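Local coordinates for protein alpha-glucosidase (Pseudoalteromonas sp. K8, PDB 5HQA) that probably hydrolyses alpha-glucosidic linkages as a chloride-activated, calcium-binding glycoside hydrolase of family 97, at residues R508-Y520 with L646-F658. Numbering follows the deposited sequence.
Sequences RPQTTLAKQLALY and LKLATSGGTAIRF
The peptide carbonyl of Gln510 is met in its own plane by Ser651, whose OG gives a hydrogen bond to a lone pair of Gln510 O at 2.6 Å. OG stands anti to the Ser651 backbone N (chi1 -158°), which turns it toward that carbonyl, and it also accepts from Lys515 NZ at 2.9 Å. The Lys515 chain reaches there fully extended, running alongside the backbone of Ser651 and Gly652, with CD 3.5 Å from Gly652 O; its ammonium group has a second acceptor in Thr591 O. Ser651 O in turn takes the N-H of Thr512 at 3.0 Å, tilted from the carbonyl plane, and the CA-H of Thr511 makes a weaker approach to the same oxygen. Ser651 is thus tied to the helix approach through both side chain and main chain.

Thr512 is the N-cap of helix 513-522: its OG1 accepts from Lys515 N at 3.3 Å and is also hydrogen-bonded to Asp618, while touching Gly652 CA. Asp618 further holds the backbone N-H groups of Ala649 and Gly653, bridging the two ends of the turn that joins strands 643-648 and 653-660. Beyond it, Gly653 lets the helix come close, its CA lying 3.9 Å from that of Lys515. The small Ala518 and Ala655 continue this packing: Ala518 CB rests on Thr654 O, and Leu517 adds its CB against the Ala655 methyl at 3.8 Å.

The start of this helix, from the TIM-barrel part, packs on the C-terminal beta domain in a buried interdomain junction. The axes of 513-520 and 653-658 lie at 51° to one another; strands 585-591 and 611-618 flank strand 653-660, and helix 541-549 packs against Leu517 and Ala655.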
ATOM      1  N   ARG A 508      -3.762 -22.363   5.078  1.00 13.84           N
ATOM      2  CA  ARG A 508      -2.317 -22.318   4.902  1.00 12.03           C
ATOM      3  C   ARG A 508      -2.040 -21.384   3.741  1.00 11.32           C
ATOM      4  O   ARG A 508      -2.943 -21.122   2.939  1.00 12.75           O
ATOM      5  CB  ARG A 508      -1.752 -23.713   4.596  1.00 13.02           C
ATOM      6  CG  ARG A 508      -2.562 -24.421   3.517  1.00 13.14           C
ATOM      7  CD  ARG A 508      -1.791 -25.521   2.789  1.00 13.53           C
ATOM      8  NE  ARG A 508      -0.715 -25.002   1.948  1.00 13.13           N
ATOM      9  CZ  ARG A 508      -0.192 -25.662   0.916  1.00 13.77           C
ATOM     10  NH1 ARG A 508      -0.666 -26.860   0.576  1.00 12.75           N
ATOM     11  NH2 ARG A 508       0.802 -25.122   0.219  1.00 12.22           N
ATOM     12  N   PRO A 509      -0.815 -20.864   3.614  1.00 12.52           N
ATOM     13  CA  PRO A 509      -0.460 -20.199   2.350  1.00 11.42           C
ATOM     14  C   PRO A 509      -0.562 -21.215   1.227  1.00 12.03           C
ATOM     15  O   PRO A 509       0.022 -22.299   1.293  1.00 12.08           O
ATOM     16  CB  PRO A 509       0.983 -19.720   2.574  1.00 12.63           C
ATOM     17  CG  PRO A 509       1.147 -19.688   4.085  1.00 12.82           C
ATOM     18  CD  PRO A 509       0.304 -20.844   4.574  1.00 12.38           C
ATOM     19  N   GLN A 510      -1.357 -20.881   0.217  1.00 11.28           N
ATOM     20  CA  GLN A 510      -1.557 -21.782  -0.914  1.00 11.25           C
ATOM     21  C   GLN A 510      -0.506 -21.488  -1.983  1.00 12.06           C
ATOM     22  O   GLN A 510      -0.792 -21.013  -3.080  1.00 12.59           O
ATOM     23  CB  GLN A 510      -2.979 -21.647  -1.440  1.00 10.34           C
ATOM     24  CG  GLN A 510      -3.994 -22.075  -0.389  1.00 10.48           C
ATOM     25  CD  GLN A 510      -5.398 -22.202  -0.938  1.00 13.49           C
ATOM     26  OE1 GLN A 510      -5.808 -21.439  -1.821  1.00 13.89           O
ATOM     27  NE2 GLN A 510      -6.145 -23.178  -0.422  1.00 11.95           N
ATOM     28  N   THR A 511       0.749 -21.730  -1.598  1.00 11.08           N
ATOM     29  CA  THR A 511       1.915 -21.401  -2.411  1.00 10.74           C
ATOM     30  C   THR A 511       2.976 -22.471  -2.203  1.00 12.32           C
ATOM     31  O   THR A 511       2.879 -23.307  -1.300  1.00 11.24           O
ATOM     32  CB  THR A 511       2.526 -20.029  -2.061  1.00 13.57           C
ATOM     33  OG1 THR A 511       3.384 -20.159  -0.920  1.00 14.55           O
ATOM     34  CG2 THR A 511       1.456 -18.971  -1.773  1.00 11.90           C
ATOM     35  N   THR A 512       4.003 -22.433  -3.051  1.00 12.84           N
ATOM     36  CA  THR A 512       5.213 -23.205  -2.823  1.00 12.43           C
ATOM     37  C   THR A 512       6.163 -22.416  -1.926  1.00 11.98           C
ATOM     38  O   THR A 512       5.958 -21.237  -1.635  1.00 11.10           O
ATOM     39  CB  THR A 512       5.922 -23.543  -4.140  1.00 12.68           C
ATOM     40  OG1 THR A 512       6.410 -22.333  -4.735  1.00 12.82           O
ATOM     41  CG2 THR A 512       4.981 -24.253  -5.108  1.00 12.18           C
ATOM     42  N   LEU A 513       7.231 -23.096  -1.500  1.00 12.70           N
ATOM     43  CA  LEU A 513       8.253 -22.457  -0.679  1.00 12.19           C
ATOM     44  C   LEU A 513       8.980 -21.365  -1.451  1.00 12.98           C
ATOM     45  O   LEU A 513       9.219 -20.275  -0.923  1.00 14.04           O
ATOM     46  CB  LEU A 513       9.241 -23.517  -0.185  1.00 12.43           C
ATOM     47  CG  LEU A 513      10.414 -23.068   0.678  1.00 16.49           C
ATOM     48  CD1 LEU A 513       9.923 -22.412   1.952  1.00 15.89           C
ATOM     49  CD2 LEU A 513      11.275 -24.290   1.001  1.00 15.33           C
ATOM     50  N   ALA A 514       9.348 -21.641  -2.704  1.00 12.90           N
ATOM     51  CA  ALA A 514      10.052 -20.632  -3.486  1.00 12.33           C
ATOM     52  C   ALA A 514       9.197 -19.386  -3.691  1.00 13.26           C
ATOM     53  O   ALA A 514       9.728 -18.273  -3.748  1.00 11.96           O
ATOM     54  CB  ALA A 514      10.487 -21.223  -4.829  1.00 13.25           C
ATOM     55  N   LYS A 515       7.874 -19.537  -3.780  1.00 11.60           N
ATOM     56  CA  LYS A 515       7.025 -18.354  -3.912  1.00 12.02           C
ATOM     57  C   LYS A 515       7.124 -17.475  -2.668  1.00 11.55           C
ATOM     58  O   LYS A 515       7.101 -16.240  -2.765  1.00 12.30           O
ATOM     59  CB  LYS A 515       5.577 -18.770  -4.185  1.00 10.47           C
ATOM     60  CG  LYS A 515       4.592 -17.592  -4.237  1.00 11.79           C
ATOM     61  CD  LYS A 515       3.347 -17.972  -5.025  1.00 13.16           C
ATOM     62  CE  LYS A 515       2.250 -16.924  -4.913  1.00 13.30           C
ATOM     63  NZ  LYS A 515       1.010 -17.427  -5.576  1.00 12.41           N
ATOM     64  N   GLN A 516       7.259 -18.092  -1.486  1.00 10.64           N
ATOM     65  CA  GLN A 516       7.439 -17.306  -0.269  1.00 10.57           C
ATOM     66  C   GLN A 516       8.716 -16.478  -0.328  1.00 13.99           C
ATOM     67  O   GLN A 516       8.750 -15.347   0.169  1.00 16.49           O
ATOM     68  CB  GLN A 516       7.453 -18.215   0.959  1.00 10.81           C
ATOM     69  CG  GLN A 516       6.104 -18.846   1.280  1.00 13.53           C
ATOM     70  CD  GLN A 516       5.050 -17.807   1.602  1.00 14.63           C
ATOM     71  OE1 GLN A 516       5.265 -16.927   2.443  1.00 13.19           O
ATOM     72  NE2 GLN A 516       3.917 -17.877   0.905  1.00 13.07           N
ATOM     73  N   LEU A 517       9.780 -17.023  -0.932  1.00 11.66           N
ATOM     74  CA  LEU A 517      11.015 -16.255  -1.084  1.00 11.26           C
ATOM     75  C   LEU A 517      10.840 -15.123  -2.091  1.00 12.27           C
ATOM     76  O   LEU A 517      11.322 -14.001  -1.874  1.00 12.93           O
ATOM     77  CB  LEU A 517      12.151 -17.175  -1.520  1.00 11.72           C
ATOM     78  CG  LEU A 517      12.484 -18.323  -0.574  1.00 13.22           C
ATOM     79  CD1 LEU A 517      13.586 -19.180  -1.168  1.00 13.61           C
ATOM     80  CD2 LEU A 517      12.898 -17.773   0.780  1.00 12.79           C
ATOM     81  N   ALA A 518      10.154 -15.403  -3.199  1.00 13.07           N
ATOM     82  CA  ALA A 518       9.962 -14.398  -4.238  1.00 11.44           C
ATOM     83  C   ALA A 518       9.247 -13.156  -3.714  1.00 12.80           C
ATOM     84  O   ALA A 518       9.453 -12.054  -4.243  1.00 11.54           O
ATOM     85  CB  ALA A 518       9.178 -15.011  -5.398  1.00 10.65           C
ATOM     86  N   LEU A 519       8.406 -13.306  -2.682  1.00 12.18           N
ATOM     87  CA  LEU A 519       7.646 -12.163  -2.171  1.00 10.20           C
ATOM     88  C   LEU A 519       8.549 -11.012  -1.749  1.00 12.81           C
ATOM     89  O   LEU A 519       8.131  -9.850  -1.795  1.00 13.60           O
ATOM     90  CB  LEU A 519       6.785 -12.584  -0.986  1.00  9.74           C
ATOM     91  CG  LEU A 519       5.704 -13.623  -1.261  1.00 12.03           C
ATOM     92  CD1 LEU A 519       4.906 -13.901   0.013  1.00 11.73           C
ATOM     93  CD2 LEU A 519       4.795 -13.157  -2.393  1.00 14.36           C
ATOM     94  N   TYR A 520       9.777 -11.305  -1.310  1.00 10.93           N
ATOM     95  CA  TYR A 520      10.653 -10.247  -0.823  1.00 10.59           C
ATOM     96  C   TYR A 520      11.085  -9.305  -1.932  1.00 13.61           C
ATOM     97  O   TYR A 520      11.533  -8.189  -1.645  1.00 15.20           O
ATOM     98  CB  TYR A 520      11.881 -10.857  -0.120  1.00 11.67           C
ATOM     99  CG  TYR A 520      11.502 -11.445   1.220  1.00 11.38           C
ATOM    100  CD1 TYR A 520      11.530 -10.670   2.370  1.00 12.58           C
ATOM    101  CD2 TYR A 520      11.059 -12.752   1.321  1.00 11.85           C
ATOM    102  CE1 TYR A 520      11.152 -11.188   3.592  1.00 14.06           C
ATOM    103  CE2 TYR A 520      10.671 -13.281   2.541  1.00 12.38           C
ATOM    104  CZ  TYR A 520      10.722 -12.495   3.674  1.00 13.50           C
ATOM    105  OH  TYR A 520      10.331 -13.016   4.883  1.00 13.21           O
ATOM    106  N   LEU A 646      12.248 -18.844 -16.614  1.00 16.48           N
ATOM    107  CA  LEU A 646      11.618 -19.119 -15.331  1.00 18.18           C
ATOM    108  C   LEU A 646      10.577 -20.215 -15.505  1.00 18.62           C
ATOM    109  O   LEU A 646       9.713 -20.124 -16.381  1.00 20.88           O
ATOM    110  CB  LEU A 646      10.964 -17.854 -14.775  1.00 16.87           C
ATOM    111  CG  LEU A 646      11.911 -16.671 -14.578  1.00 19.61           C
ATOM    112  CD1 LEU A 646      11.140 -15.435 -14.143  1.00 19.20           C
ATOM    113  CD2 LEU A 646      12.991 -17.030 -13.567  1.00 24.83           C
ATOM    114  N   LYS A 647      10.664 -21.256 -14.684  1.00 16.58           N
ATOM    115  CA  LYS A 647       9.681 -22.337 -14.677  1.00 15.01           C
ATOM    116  C   LYS A 647       9.023 -22.320 -13.306  1.00 17.32           C
ATOM    117  O   LYS A 647       9.579 -22.828 -12.326  1.00 19.25           O
ATOM    118  CB  LYS A 647      10.321 -23.680 -14.982  1.00 17.37           C
ATOM    119  CG  LYS A 647      11.061 -23.680 -16.292  1.00 24.44           C
ATOM    120  CD  LYS A 647      10.532 -24.733 -17.238  1.00 36.30           C
ATOM    121  CE  LYS A 647      11.573 -25.001 -18.315  1.00 50.17           C
ATOM    122  NZ  LYS A 647      11.403 -26.325 -18.985  1.00 58.40           N
ATOM    123  N   LEU A 648       7.837 -21.729 -13.244  0.74 13.98           N
ATOM    124  CA  LEU A 648       7.112 -21.537 -12.000  0.74 13.60           C
ATOM    125  C   LEU A 648       6.118 -22.679 -11.822  0.74 15.49           C
ATOM    126  O   LEU A 648       5.338 -22.973 -12.734  0.74 16.17           O
ATOM    127  CB  LEU A 648       6.388 -20.184 -12.013  0.74 13.93           C
ATOM    128  CG  LEU A 648       7.159 -18.916 -11.605  0.74 16.49           C
ATOM    129  CD1 LEU A 648       8.591 -18.900 -12.104  0.74 14.35           C
ATOM    130  CD2 LEU A 648       6.438 -17.652 -12.043  0.74 11.43           C
ATOM    131  N   ALA A 649       6.162 -23.333 -10.660  1.00 13.06           N
ATOM    132  CA  ALA A 649       5.189 -24.374 -10.362  1.00 13.00           C
ATOM    133  C   ALA A 649       3.814 -23.745 -10.133  1.00 14.10           C
ATOM    134  O   ALA A 649       3.665 -22.519 -10.101  1.00 13.67           O
ATOM    135  CB  ALA A 649       5.620 -25.174  -9.133  1.00 12.77           C
ATOM    136  N   THR A 650       2.792 -24.591  -9.976  1.00 14.96           N
ATOM    137  CA  THR A 650       1.489 -24.070  -9.576  1.00 13.95           C
ATOM    138  C   THR A 650       1.626 -23.299  -8.268  1.00 13.25           C
ATOM    139  O   THR A 650       2.202 -23.799  -7.297  1.00 13.55           O
ATOM    140  CB  THR A 650       0.469 -25.196  -9.431  1.00 14.27           C
ATOM    141  OG1 THR A 650       0.964 -26.183  -8.512  1.00 15.31           O
ATOM    142  CG2 THR A 650       0.195 -25.843 -10.795  1.00 12.68           C
ATOM    143  N   SER A 651       1.120 -22.065  -8.268  1.00 12.06           N
ATOM    144  CA  SER A 651       1.328 -21.098  -7.187  1.00 13.00           C
ATOM    145  C   SER A 651       2.782 -21.094  -6.720  1.00 13.87           C
ATOM    146  O   SER A 651       3.092 -21.093  -5.524  1.00 12.06           O
ATOM    147  CB  SER A 651       0.372 -21.350  -6.023  1.00 12.10           C
ATOM    148  OG  SER A 651       0.245 -20.157  -5.255  1.00 12.35           O
ATOM    149  N   GLY A 652       3.689 -21.087  -7.695  1.00 11.31           N
ATOM    150  CA  GLY A 652       5.107 -21.098  -7.435  1.00 10.97           C
ATOM    151  C   GLY A 652       5.769 -19.753  -7.682  1.00 12.51           C
ATOM    152  O   GLY A 652       5.124 -18.724  -7.909  1.00 11.85           O
ATOM    153  N   GLY A 653       7.096 -19.777  -7.637  1.00 11.82           N
ATOM    154  CA  GLY A 653       7.857 -18.548  -7.757  1.00 11.76           C
ATOM    155  C   GLY A 653       9.335 -18.846  -7.857  1.00 12.92           C
ATOM    156  O   GLY A 653       9.775 -19.991  -7.713  1.00 14.56           O
ATOM    157  N   THR A 654      10.098 -17.791  -8.126  1.00 12.34           N
ATOM    158  CA  THR A 654      11.552 -17.862  -8.176  1.00 12.96           C
ATOM    159  C   THR A 654      12.107 -16.588  -7.566  1.00 15.25           C
ATOM    160  O   THR A 654      11.574 -15.498  -7.802  1.00 15.09           O
ATOM    161  CB  THR A 654      12.080 -18.030  -9.613  1.00 17.82           C
ATOM    162  OG1 THR A 654      11.744 -19.336 -10.087  1.00 24.78           O
ATOM    163  CG2 THR A 654      13.597 -17.904  -9.662  1.00 15.15           C
ATOM    164  N   ALA A 655      13.158 -16.737  -6.763  1.00 12.87           N
ATOM    165  CA  ALA A 655      13.880 -15.619  -6.177  1.00 12.21           C
ATOM    166  C   ALA A 655      15.340 -15.745  -6.571  1.00 14.97           C
ATOM    167  O   ALA A 655      15.907 -16.843  -6.517  1.00 14.78           O
ATOM    168  CB  ALA A 655      13.745 -15.612  -4.650  1.00 12.14           C
ATOM    169  N   ILE A 656      15.955 -14.634  -6.978  1.00 13.09           N
ATOM    170  CA  ILE A 656      17.339 -14.661  -7.441  1.00 13.44           C
ATOM    171  C   ILE A 656      18.110 -13.513  -6.818  1.00 15.63           C
ATOM    172  O   ILE A 656      17.644 -12.368  -6.826  1.00 15.20           O
ATOM    173  CB  ILE A 656      17.439 -14.573  -8.973  1.00 14.60           C
ATOM    174  CG1 ILE A 656      16.589 -15.658  -9.627  1.00 15.24           C
ATOM    175  CG2 ILE A 656      18.909 -14.682  -9.414  1.00 14.39           C
ATOM    176  CD1 ILE A 656      16.627 -15.595 -11.122  1.00 16.01           C
ATOM    177  N   ARG A 657      19.297 -13.811  -6.304  1.00 15.94           N
ATOM    178  CA  ARG A 657      20.285 -12.792  -5.980  1.00 14.58           C
ATOM    179  C   ARG A 657      21.339 -12.788  -7.082  1.00 15.14           C
ATOM    180  O   ARG A 657      21.976 -13.813  -7.335  1.00 17.86           O
ATOM    181  CB  ARG A 657      20.939 -13.052  -4.622  1.00 15.40           C
ATOM    182  CG  ARG A 657      22.100 -12.119  -4.358  1.00 15.58           C
ATOM    183  CD  ARG A 657      22.780 -12.386  -3.033  1.00 16.92           C
ATOM    184  NE  ARG A 657      23.893 -11.451  -2.875  1.00 18.77           N
ATOM    185  CZ  ARG A 657      24.802 -11.523  -1.908  1.00 21.07           C
ATOM    186  NH1 ARG A 657      24.737 -12.494  -1.006  1.00 20.16           N
ATOM    187  NH2 ARG A 657      25.779 -10.623  -1.850  1.00 20.54           N
ATOM    188  N   PHE A 658      21.503 -11.651  -7.754  1.00 15.15           N
ATOM    189  CA  PHE A 658      22.570 -11.474  -8.736  1.00 15.79           C
ATOM    190  C   PHE A 658      23.722 -10.800  -8.008  1.00 19.27           C
ATOM    191  O   PHE A 658      23.735  -9.577  -7.841  1.00 19.41           O
ATOM    192  CB  PHE A 658      22.097 -10.648  -9.926  1.00 17.13           C
ATOM    193  CG  PHE A 658      21.026 -11.313 -10.727  1.00 16.62           C
ATOM    194  CD1 PHE A 658      21.356 -12.233 -11.713  1.00 17.68           C
ATOM    195  CD2 PHE A 658      19.689 -11.022 -10.497  1.00 14.52           C
ATOM    196  CE1 PHE A 658      20.367 -12.853 -12.459  1.00 17.39           C
ATOM    197  CE2 PHE A 658      18.689 -11.640 -11.235  1.00 15.30           C
ATOM    198  CZ  PHE A 658      19.029 -12.556 -12.218  1.00 17.00           C
TER